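Side-chain contacts in regulatory protein of LacI family (Chloroflexus aggregans, PDB 3BBL), which probably regulates transcription as a DNA-binding member of the LacI family, with a periplasmic-binding-protein-like core likely to sense a small effector: residues V117-L120 with I121-H125; A150-T153 with A154-P157; V255-E259 with G260-E264. One frame throughout, in Å; residues are numbered along the deposited sequence.

Interaction 1: residues V117-L120 with I121-H125; sequences VEYL and IGRGH. With EDO (1,2-ethanediol), chain D.
His125 N and Arg123 N both donate to the carbonyl oxygen of Leu120, and they come at it from opposite faces of its plane. The His125 N to Leu120 O bond is 3.2 Å long, with the donor tilted 33° from that plane; Arg123 N is closer to Leu120 O, at 2.9 Å, but sits well above the plane. The bonds His125 N to Leu120 O and Gly124 N to Ile121 O, with Gly124 as the positive-phi residue, make the Schellman motif that ends helix 109-123. Upstream, Ile121 N still makes the regular helical bond to Val117 O (2.9 Å), and Gly122 N does the same with Glu118 O.

The imidazole of His125 lies with its edge toward Leu120 O. ND1 is bonded to Thr190 OG1. At the far end of the ring NE2 hydrogen-bonds O2 of a 1,2-ethanediol, probably a solvent additive, at 3.0 Å; either could be the donor. Leu120 CD2 reaches His125 CD2 at 3.9 Å, and the leucine continues inward onto Ala219 and Ile221 of strand 219-223.

With CG anti to the backbone N (chi1 -180°), the Tyr119 ring leans toward the helix end, and Arg123, bent at chi2 and chi3, lays CD over one face, a CH-pi contact 4.3 Å from the centroid. Two residues earlier in each segment, Val117 CG1 meets Ile121 CD1 at 3.9 Å. Bonded through its backbone N to Leu120 O and through ND1 to Thr190, His125 is probably held in a fixed orientation as the chain leaves the helix.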
ATOM      1  N   VAL A 117      20.872  -0.692  14.918  1.00 20.67           N
ATOM      2  CA  VAL A 117      21.526  -1.371  16.029  1.00 21.53           C
ATOM      3  C   VAL A 117      22.405  -0.423  16.837  1.00 19.67           C
ATOM      4  O   VAL A 117      22.414  -0.486  18.060  1.00 18.94           O
ATOM      5  CB  VAL A 117      22.360  -2.580  15.540  1.00 21.64           C
ATOM      6  CG1 VAL A 117      23.012  -3.270  16.713  1.00 24.35           C
ATOM      7  CG2 VAL A 117      21.460  -3.562  14.823  1.00 22.72           C
ATOM      8  N   GLU A 118      23.134   0.463  16.162  1.00 20.35           N
ATOM      9  CA  GLU A 118      23.989   1.423  16.867  1.00 21.43           C
ATOM     10  C   GLU A 118      23.136   2.270  17.797  1.00 21.04           C
ATOM     11  O   GLU A 118      23.536   2.594  18.913  1.00 19.25           O
ATOM     12  CB  GLU A 118      24.718   2.344  15.884  1.00 21.94           C
ATOM     13  CG  GLU A 118      25.714   1.613  14.993  1.00 29.18           C
ATOM     14  CD  GLU A 118      26.370   2.519  13.978  1.00 28.47           C
ATOM     15  OE1 GLU A 118      25.707   3.477  13.525  1.00 34.17           O
ATOM     16  OE2 GLU A 118      27.537   2.266  13.623  1.00 30.06           O
ATOM     17  N   TYR A 119      21.947   2.624  17.325  1.00 20.85           N
ATOM     18  CA  TYR A 119      21.028   3.422  18.120  1.00 20.67           C
ATOM     19  C   TYR A 119      20.628   2.662  19.387  1.00 19.65           C
ATOM     20  O   TYR A 119      20.640   3.215  20.483  1.00 18.67           O
ATOM     21  CB  TYR A 119      19.777   3.773  17.313  1.00 20.91           C
ATOM     22  CG  TYR A 119      18.805   4.609  18.109  1.00 23.00           C
ATOM     23  CD1 TYR A 119      18.973   5.985  18.228  1.00 24.80           C
ATOM     24  CD2 TYR A 119      17.763   4.011  18.810  1.00 24.32           C
ATOM     25  CE1 TYR A 119      18.128   6.745  19.034  1.00 27.00           C
ATOM     26  CE2 TYR A 119      16.915   4.758  19.619  1.00 26.53           C
ATOM     27  CZ  TYR A 119      17.101   6.121  19.729  1.00 28.11           C
ATOM     28  OH  TYR A 119      16.260   6.844  20.548  1.00 32.92           O
ATOM     29  N   LEU A 120      20.268   1.391  19.234  1.00 17.43           N
ATOM     30  CA  LEU A 120      19.886   0.590  20.385  1.00 16.73           C
ATOM     31  C   LEU A 120      21.065   0.483  21.363  1.00 15.84           C
ATOM     32  O   LEU A 120      20.898   0.647  22.562  1.00 13.52           O
ATOM     33  CB  LEU A 120      19.409  -0.791  19.932  1.00 14.77           C
ATOM     34  CG  LEU A 120      18.086  -0.756  19.160  1.00 14.75           C
ATOM     35  CD1 LEU A 120      17.836  -2.110  18.519  1.00 13.10           C
ATOM     36  CD2 LEU A 120      16.940  -0.373  20.100  1.00 12.16           C
ATOM     37  N   ILE A 121      22.262   0.237  20.846  1.00 15.82           N
ATOM     38  CA  ILE A 121      23.437   0.140  21.706  1.00 16.52           C
ATOM     39  C   ILE A 121      23.658   1.467  22.437  1.00 16.88           C
ATOM     40  O   ILE A 121      24.088   1.484  23.592  1.00 15.59           O
ATOM     41  CB  ILE A 121      24.689  -0.212  20.873  1.00 17.64           C
ATOM     42  CG1 ILE A 121      24.541  -1.623  20.312  1.00 16.29           C
ATOM     43  CG2 ILE A 121      25.940  -0.075  21.710  1.00 15.13           C
ATOM     44  CD1 ILE A 121      25.644  -2.021  19.375  1.00 17.30           C
ATOM     45  N   GLY A 122      23.347   2.570  21.754  1.00 17.39           N
ATOM     46  CA  GLY A 122      23.500   3.890  22.338  1.00 17.05           C
ATOM     47  C   GLY A 122      22.539   4.141  23.485  1.00 18.95           C
ATOM     48  O   GLY A 122      22.735   5.055  24.282  1.00 19.82           O
ATOM     49  N   ARG A 123      21.486   3.340  23.572  1.00 17.64           N
ATOM     50  CA  ARG A 123      20.535   3.497  24.652  1.00 18.54           C
ATOM     51  C   ARG A 123      20.980   2.601  25.807  1.00 18.93           C
ATOM     52  O   ARG A 123      20.447   2.694  26.913  1.00 18.79           O
ATOM     53  CB  ARG A 123      19.116   3.109  24.198  1.00 18.66           C
ATOM     54  CG  ARG A 123      18.541   3.919  23.021  1.00 22.29           C
ATOM     55  CD  ARG A 123      18.923   5.393  23.092  1.00 24.16           C
ATOM     56  NE  ARG A 123      18.606   5.946  24.398  1.00 28.97           N
ATOM     57  CZ  ARG A 123      19.317   6.892  25.006  1.00 29.90           C
ATOM     58  NH1 ARG A 123      20.396   7.404  24.427  1.00 28.46           N
ATOM     59  NH2 ARG A 123      18.948   7.314  26.203  1.00 30.21           N
ATOM     60  N   GLY A 124      21.961   1.738  25.543  1.00 18.22           N
ATOM     61  CA  GLY A 124      22.456   0.837  26.572  1.00 17.61           C
ATOM     62  C   GLY A 124      22.062  -0.622  26.377  1.00 16.05           C
ATOM     63  O   GLY A 124      22.406  -1.468  27.200  1.00 16.10           O
ATOM     64  N   HIS A 125      21.335  -0.927  25.309  1.00 14.80           N
ATOM     65  CA  HIS A 125      20.935  -2.309  25.049  1.00 15.92           C
ATOM     66  C   HIS A 125      22.132  -3.210  24.796  1.00 17.66           C
ATOM     67  O   HIS A 125      23.055  -2.822  24.062  1.00 16.44           O
ATOM     68  CB  HIS A 125      20.008  -2.371  23.838  1.00 13.03           C
ATOM     69  CG  HIS A 125      18.621  -1.892  24.124  1.00 14.98           C
ATOM     70  ND1 HIS A 125      17.711  -2.633  24.851  1.00 14.02           N
ATOM     71  CD2 HIS A 125      17.998  -0.736  23.806  1.00 12.41           C
ATOM     72  CE1 HIS A 125      16.588  -1.950  24.965  1.00 13.50           C
ATOM     73  NE2 HIS A 125      16.735  -0.796  24.342  1.00 13.90           N
TER
HETATM   74  C1  EDO D 502      14.158   2.031  25.834  1.00 42.58           C
HETATM   75  O1  EDO D 502      14.512   0.818  26.510  1.00 41.52           O
HETATM   76  C2  EDO D 502      15.325   2.510  24.958  1.00 41.08           C
HETATM   77  O2  EDO D 502      15.335   1.783  23.728  1.00 37.51           O

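Interaction 2: residues A150-T153 with A154-P157; sequences AMQT and AQLP
Residues 150-157 make a local helix-end contact: the last turn of helix 138-153 against the loop that leads on to strand 163-165. The central piece is Met151, a selenomethionine, against Leu156 five residues on. Their side chains run at a slant to one another, with Met151 CE 3.9 Å from Leu156 CB and Met151 SE 4.1 Å from Leu156 CD1. Bends at chi2 (-60°) and chi3 fold the Met151 chain so that CE lies beside the last turn, where it also comes within 3.6 Å of Pro157 O.

Underneath, the backbone closes the helix with a Schellman motif. Gln155 takes a positive phi (58°), and Leu156 N reaches back to Met151 O at 2.9 Å in an almost straight bond. Gln155 N donates to Gln152 O from above the carbonyl plane, while Ala154 N keeps the regular helical bond to Ala150 O.

On the outer side Gln152 and Gln155 run alongside each other and point the same way, their amide planes nearly perpendicular; Gln152 NE2 and Gln155 OE1 are 4.0 Å apart, too far for a hydrogen bond. Thr153 OG1 turns back to bond Glu149 O in the preceding turn. On the buried side Met151 also packs against Ile158, and Leu156 against Arg126.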
ATOM      1  N   ALA A 150      27.424  -3.994  13.516  1.00 24.22           N
ATOM      2  CA  ALA A 150      27.228  -3.141  14.674  1.00 22.28           C
ATOM      3  C   ALA A 150      27.512  -3.898  15.971  1.00 20.40           C
ATOM      4  O   ALA A 150      28.166  -3.370  16.868  1.00 19.14           O
ATOM      5  CB  ALA A 150      25.808  -2.584  14.686  1.00 24.84           C
HETATM    6  N   MSE A 151      27.033  -5.135  16.065  1.00 18.30           N
HETATM    7  CA  MSE A 151      27.242  -5.932  17.270  1.00 20.47           C
HETATM    8  C   MSE A 151      28.745  -6.210  17.445  1.00 22.30           C
HETATM    9  O   MSE A 151      29.290  -6.063  18.537  1.00 21.37           O
HETATM   10  CB  MSE A 151      26.446  -7.252  17.202  1.00 16.97           C
HETATM   11  CG  MSE A 151      24.945  -7.102  17.120  1.00 15.32           C
HETATM   12 SE   MSE A 151      24.211  -6.123  18.724  1.00 22.41          SE
HETATM   13  CE  MSE A 151      24.052  -7.745  19.851  1.00  9.65           C
ATOM     14  N   GLN A 152      29.408  -6.588  16.358  1.00 25.18           N
ATOM     15  CA  GLN A 152      30.840  -6.863  16.370  1.00 28.04           C
ATOM     16  C   GLN A 152      31.627  -5.624  16.799  1.00 27.25           C
ATOM     17  O   GLN A 152      32.511  -5.695  17.641  1.00 26.49           O
ATOM     18  CB  GLN A 152      31.284  -7.303  14.972  1.00 31.71           C
ATOM     19  CG  GLN A 152      32.784  -7.398  14.785  1.00 41.13           C
ATOM     20  CD  GLN A 152      33.373  -8.639  15.414  1.00 46.55           C
ATOM     21  OE1 GLN A 152      33.033  -9.759  15.027  1.00 48.43           O
ATOM     22  NE2 GLN A 152      34.265  -8.450  16.391  1.00 48.70           N
ATOM     23  N   THR A 153      31.302  -4.481  16.210  1.00 26.35           N
ATOM     24  CA  THR A 153      31.984  -3.238  16.545  1.00 24.82           C
ATOM     25  C   THR A 153      31.828  -2.869  18.020  1.00 25.98           C
ATOM     26  O   THR A 153      32.771  -2.385  18.642  1.00 27.36           O
ATOM     27  CB  THR A 153      31.461  -2.076  15.672  1.00 24.35           C
ATOM     28  OG1 THR A 153      31.848  -2.303  14.312  1.00 23.69           O
ATOM     29  CG2 THR A 153      32.014  -0.745  16.140  1.00 20.41           C
ATOM     30  N   ALA A 154      30.647  -3.092  18.590  1.00 25.28           N
ATOM     31  CA  ALA A 154      30.434  -2.762  19.999  1.00 24.43           C
ATOM     32  C   ALA A 154      30.937  -3.888  20.885  1.00 23.97           C
ATOM     33  O   ALA A 154      30.903  -3.796  22.105  1.00 23.26           O
ATOM     34  CB  ALA A 154      28.960  -2.503  20.266  1.00 21.65           C
ATOM     35  N   GLN A 155      31.413  -4.946  20.243  1.00 23.99           N
ATOM     36  CA  GLN A 155      31.923  -6.124  20.918  1.00 23.05           C
ATOM     37  C   GLN A 155      30.884  -6.758  21.831  1.00 23.94           C
ATOM     38  O   GLN A 155      31.146  -7.062  22.989  1.00 25.02           O
ATOM     39  CB  GLN A 155      33.192  -5.801  21.717  1.00 21.79           C
ATOM     40  CG  GLN A 155      33.903  -7.054  22.197  1.00 21.37           C
ATOM     41  CD  GLN A 155      34.234  -7.985  21.048  1.00 23.97           C
ATOM     42  OE1 GLN A 155      35.078  -7.673  20.201  1.00 22.72           O
ATOM     43  NE2 GLN A 155      33.556  -9.130  21.001  1.00 22.53           N
ATOM     44  N   LEU A 156      29.691  -6.956  21.297  1.00 24.12           N
ATOM     45  CA  LEU A 156      28.620  -7.590  22.046  1.00 24.24           C
ATOM     46  C   LEU A 156      28.461  -9.001  21.505  1.00 24.47           C
ATOM     47  O   LEU A 156      28.767  -9.268  20.344  1.00 25.77           O
ATOM     48  CB  LEU A 156      27.307  -6.822  21.875  1.00 22.21           C
ATOM     49  CG  LEU A 156      27.221  -5.455  22.558  1.00 22.11           C
ATOM     50  CD1 LEU A 156      25.921  -4.763  22.160  1.00 19.22           C
ATOM     51  CD2 LEU A 156      27.307  -5.640  24.076  1.00 20.36           C
ATOM     52  N   PRO A 157      27.985  -9.929  22.342  1.00 24.53           N
ATOM     53  CA  PRO A 157      27.793 -11.317  21.914  1.00 23.48           C
ATOM     54  C   PRO A 157      26.864 -11.404  20.716  1.00 23.12           C
ATOM     55  O   PRO A 157      25.866 -10.700  20.647  1.00 23.31           O
ATOM     56  CB  PRO A 157      27.159 -11.969  23.132  1.00 23.56           C
ATOM     57  CG  PRO A 157      27.671 -11.162  24.270  1.00 23.66           C
ATOM     58  CD  PRO A 157      27.575  -9.756  23.745  1.00 25.60           C
TER

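Interaction 3: residues V255-E259 with G260-E264; sequences VAIVE and GREPE
Arg261, just past helix 243-258, folds back over the end of that helix and meets Glu259 in a salt bridge, NH2 to OE1 at 2.8 Å. The two side chains lie alongside each other and point the same way, but their flat ends are turned 85° apart. NH2 meets OE1 from above the carboxylate plane, and OE1 in turn is tilted 30° from the guanidinium plane: a single-contact bridge rather than a flat two-pronged pair. One face of the guanidinium lies over Ala256 CA and Val255 O, and NH2 comes within 3.9 Å of Val255 CG1.

The torsions explain the return path. CG of Arg261 stands between its backbone N and carbonyl carbon (chi1 49°), and from there the chain runs extended to NE, which carries the charged end back along the helix. The partner is positioned too, since OE2 of Glu259 hydrogen-bonds the hydroxyl of Tyr39. Held from two directions, the carboxylate probably has little freedom to rotate.

Further along, Pro263 CD rests 3.9 Å from Ala256 CB, and Glu262 CG lies beside Ile257 CG1 at 4.0 Å, so aliphatic parts of the departing loop cover the last turn.

Beneath the side chains, Gly260 N donates to Ile257 O at 3.2 Å and Arg261 N makes a weak bond to Ala256 O at 3.0 Å. Gly260 has a positive phi, which favours glycine, and serves as the C-prime residue. Together these bonds form the Schellman motif that ends helix 243-258 and turns the chain toward strand 267-275.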
ATOM      1  N   VAL A 255      17.240   6.039 -18.998  1.00 40.44           N
ATOM      2  CA  VAL A 255      17.016   6.948 -20.115  1.00 41.57           C
ATOM      3  C   VAL A 255      18.359   7.372 -20.708  1.00 43.04           C
ATOM      4  O   VAL A 255      18.492   7.506 -21.923  1.00 43.72           O
ATOM      5  CB  VAL A 255      16.222   8.208 -19.679  1.00 42.13           C
ATOM      6  CG1 VAL A 255      16.206   9.231 -20.802  1.00 41.51           C
ATOM      7  CG2 VAL A 255      14.792   7.822 -19.313  1.00 40.12           C
ATOM      8  N   ALA A 256      19.352   7.574 -19.849  1.00 43.34           N
ATOM      9  CA  ALA A 256      20.677   7.965 -20.308  1.00 43.80           C
ATOM     10  C   ALA A 256      21.313   6.821 -21.097  1.00 44.27           C
ATOM     11  O   ALA A 256      21.945   7.047 -22.124  1.00 45.31           O
ATOM     12  CB  ALA A 256      21.555   8.337 -19.122  1.00 42.73           C
ATOM     13  N   ILE A 257      21.137   5.594 -20.617  1.00 44.45           N
ATOM     14  CA  ILE A 257      21.702   4.428 -21.288  1.00 45.05           C
ATOM     15  C   ILE A 257      21.015   4.205 -22.627  1.00 45.72           C
ATOM     16  O   ILE A 257      21.664   3.927 -23.637  1.00 46.17           O
ATOM     17  CB  ILE A 257      21.536   3.156 -20.435  1.00 44.53           C
ATOM     18  CG1 ILE A 257      22.305   3.311 -19.123  1.00 45.26           C
ATOM     19  CG2 ILE A 257      22.040   1.943 -21.201  1.00 43.12           C
ATOM     20  CD1 ILE A 257      22.126   2.146 -18.168  1.00 44.73           C
ATOM     21  N   VAL A 258      19.695   4.328 -22.627  1.00 45.64           N
ATOM     22  CA  VAL A 258      18.916   4.141 -23.840  1.00 45.62           C
ATOM     23  C   VAL A 258      19.287   5.165 -24.913  1.00 46.41           C
ATOM     24  O   VAL A 258      19.297   4.851 -26.101  1.00 46.67           O
ATOM     25  CB  VAL A 258      17.396   4.239 -23.542  1.00 45.52           C
ATOM     26  CG1 VAL A 258      16.605   4.385 -24.841  1.00 44.87           C
ATOM     27  CG2 VAL A 258      16.939   3.000 -22.794  1.00 43.19           C
ATOM     28  N   GLU A 259      19.606   6.382 -24.491  1.00 46.30           N
ATOM     29  CA  GLU A 259      19.949   7.441 -25.429  1.00 46.30           C
ATOM     30  C   GLU A 259      21.437   7.554 -25.771  1.00 47.99           C
ATOM     31  O   GLU A 259      21.900   8.601 -26.227  1.00 47.81           O
ATOM     32  CB  GLU A 259      19.408   8.777 -24.910  1.00 44.28           C
ATOM     33  CG  GLU A 259      17.903   8.732 -24.663  1.00 43.58           C
ATOM     34  CD  GLU A 259      17.311  10.071 -24.271  1.00 44.02           C
ATOM     35  OE1 GLU A 259      18.072  10.945 -23.804  1.00 43.62           O
ATOM     36  OE2 GLU A 259      16.079  10.242 -24.418  1.00 43.35           O
ATOM     37  N   GLY A 260      22.177   6.470 -25.548  1.00 49.97           N
ATOM     38  CA  GLY A 260      23.595   6.436 -25.870  1.00 52.05           C
ATOM     39  C   GLY A 260      24.599   7.241 -25.058  1.00 54.50           C
ATOM     40  O   GLY A 260      25.788   7.216 -25.373  1.00 55.05           O
ATOM     41  N   ARG A 261      24.154   7.945 -24.024  1.00 56.42           N
ATOM     42  CA  ARG A 261      25.067   8.746 -23.207  1.00 59.05           C
ATOM     43  C   ARG A 261      25.249   8.198 -21.791  1.00 60.58           C
ATOM     44  O   ARG A 261      25.176   8.947 -20.812  1.00 61.10           O
ATOM     45  CB  ARG A 261      24.568  10.192 -23.145  1.00 59.21           C
ATOM     46  CG  ARG A 261      23.100  10.307 -22.805  1.00 60.02           C
ATOM     47  CD  ARG A 261      22.598  11.738 -22.881  1.00 60.88           C
ATOM     48  NE  ARG A 261      21.160  11.806 -22.626  1.00 62.00           N
ATOM     49  CZ  ARG A 261      20.589  11.513 -21.461  1.00 61.96           C
ATOM     50  NH1 ARG A 261      21.332  11.136 -20.431  1.00 62.44           N
ATOM     51  NH2 ARG A 261      19.274  11.583 -21.326  1.00 62.11           N
ATOM     52  N   GLU A 262      25.497   6.894 -21.689  1.00 62.24           N
ATOM     53  CA  GLU A 262      25.683   6.242 -20.393  1.00 63.83           C
ATOM     54  C   GLU A 262      26.769   6.889 -19.534  1.00 63.77           C
ATOM     55  O   GLU A 262      27.907   7.061 -19.979  1.00 63.24           O
ATOM     56  CB  GLU A 262      26.033   4.764 -20.583  1.00 64.94           C
ATOM     57  CG  GLU A 262      26.276   4.035 -19.270  1.00 67.48           C
ATOM     58  CD  GLU A 262      26.885   2.659 -19.457  1.00 68.86           C
ATOM     59  OE1 GLU A 262      26.299   1.846 -20.205  1.00 69.01           O
ATOM     60  OE2 GLU A 262      27.947   2.390 -18.851  1.00 69.91           O
ATOM     61  N   PRO A 263      26.427   7.259 -18.286  1.00 63.97           N
ATOM     62  CA  PRO A 263      27.395   7.885 -17.379  1.00 64.05           C
ATOM     63  C   PRO A 263      28.404   6.844 -16.902  1.00 64.34           C
ATOM     64  O   PRO A 263      28.207   5.642 -17.109  1.00 63.65           O
ATOM     65  CB  PRO A 263      26.519   8.398 -16.234  1.00 63.63           C
ATOM     66  CG  PRO A 263      25.180   8.597 -16.881  1.00 63.20           C
ATOM     67  CD  PRO A 263      25.066   7.362 -17.735  1.00 63.62           C
ATOM     68  N   GLU A 264      29.482   7.296 -16.268  1.00 65.32           N
ATOM     69  CA  GLU A 264      30.481   6.355 -15.781  1.00 66.61           C
ATOM     70  C   GLU A 264      30.007   5.794 -14.450  1.00 65.90           C
ATOM     71  O   GLU A 264      30.501   4.765 -13.981  1.00 66.33           O
ATOM     72  CB  GLU A 264      31.848   7.028 -15.622  1.00 68.02           C
ATOM     73  CG  GLU A 264      32.987   6.022 -15.494  1.00 71.79           C
ATOM     74  CD  GLU A 264      34.343   6.613 -15.829  1.00 74.01           C
ATOM     75  OE1 GLU A 264      34.461   7.255 -16.897  1.00 74.93           O
ATOM     76  OE2 GLU A 264      35.293   6.425 -15.036  1.00 74.52           O
TER

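All three contacts are helix C-terminal ends closed by Schellman motifs, and they follow one another along the chain. Interactions 1 and 2, with centres about 11 Å apart, end the adjacent helices 109-123 and 138-153 and touch directly: Ile121 CD1 packs on Ala154 CB at 3.5 Å, and Val117 CG1 lies 3.7 Å from Met151 SE. The two helix ends thus share one apolar patch. Interaction 3, which ends helix 243-258, is remote, its centre about 43 Å from that of interaction 1 and about 42 Å from that of interaction 2. This separation fits the two-lobed periplasmic-binding-protein fold, with the neighbouring pair in one lobe and interaction 3 in the other.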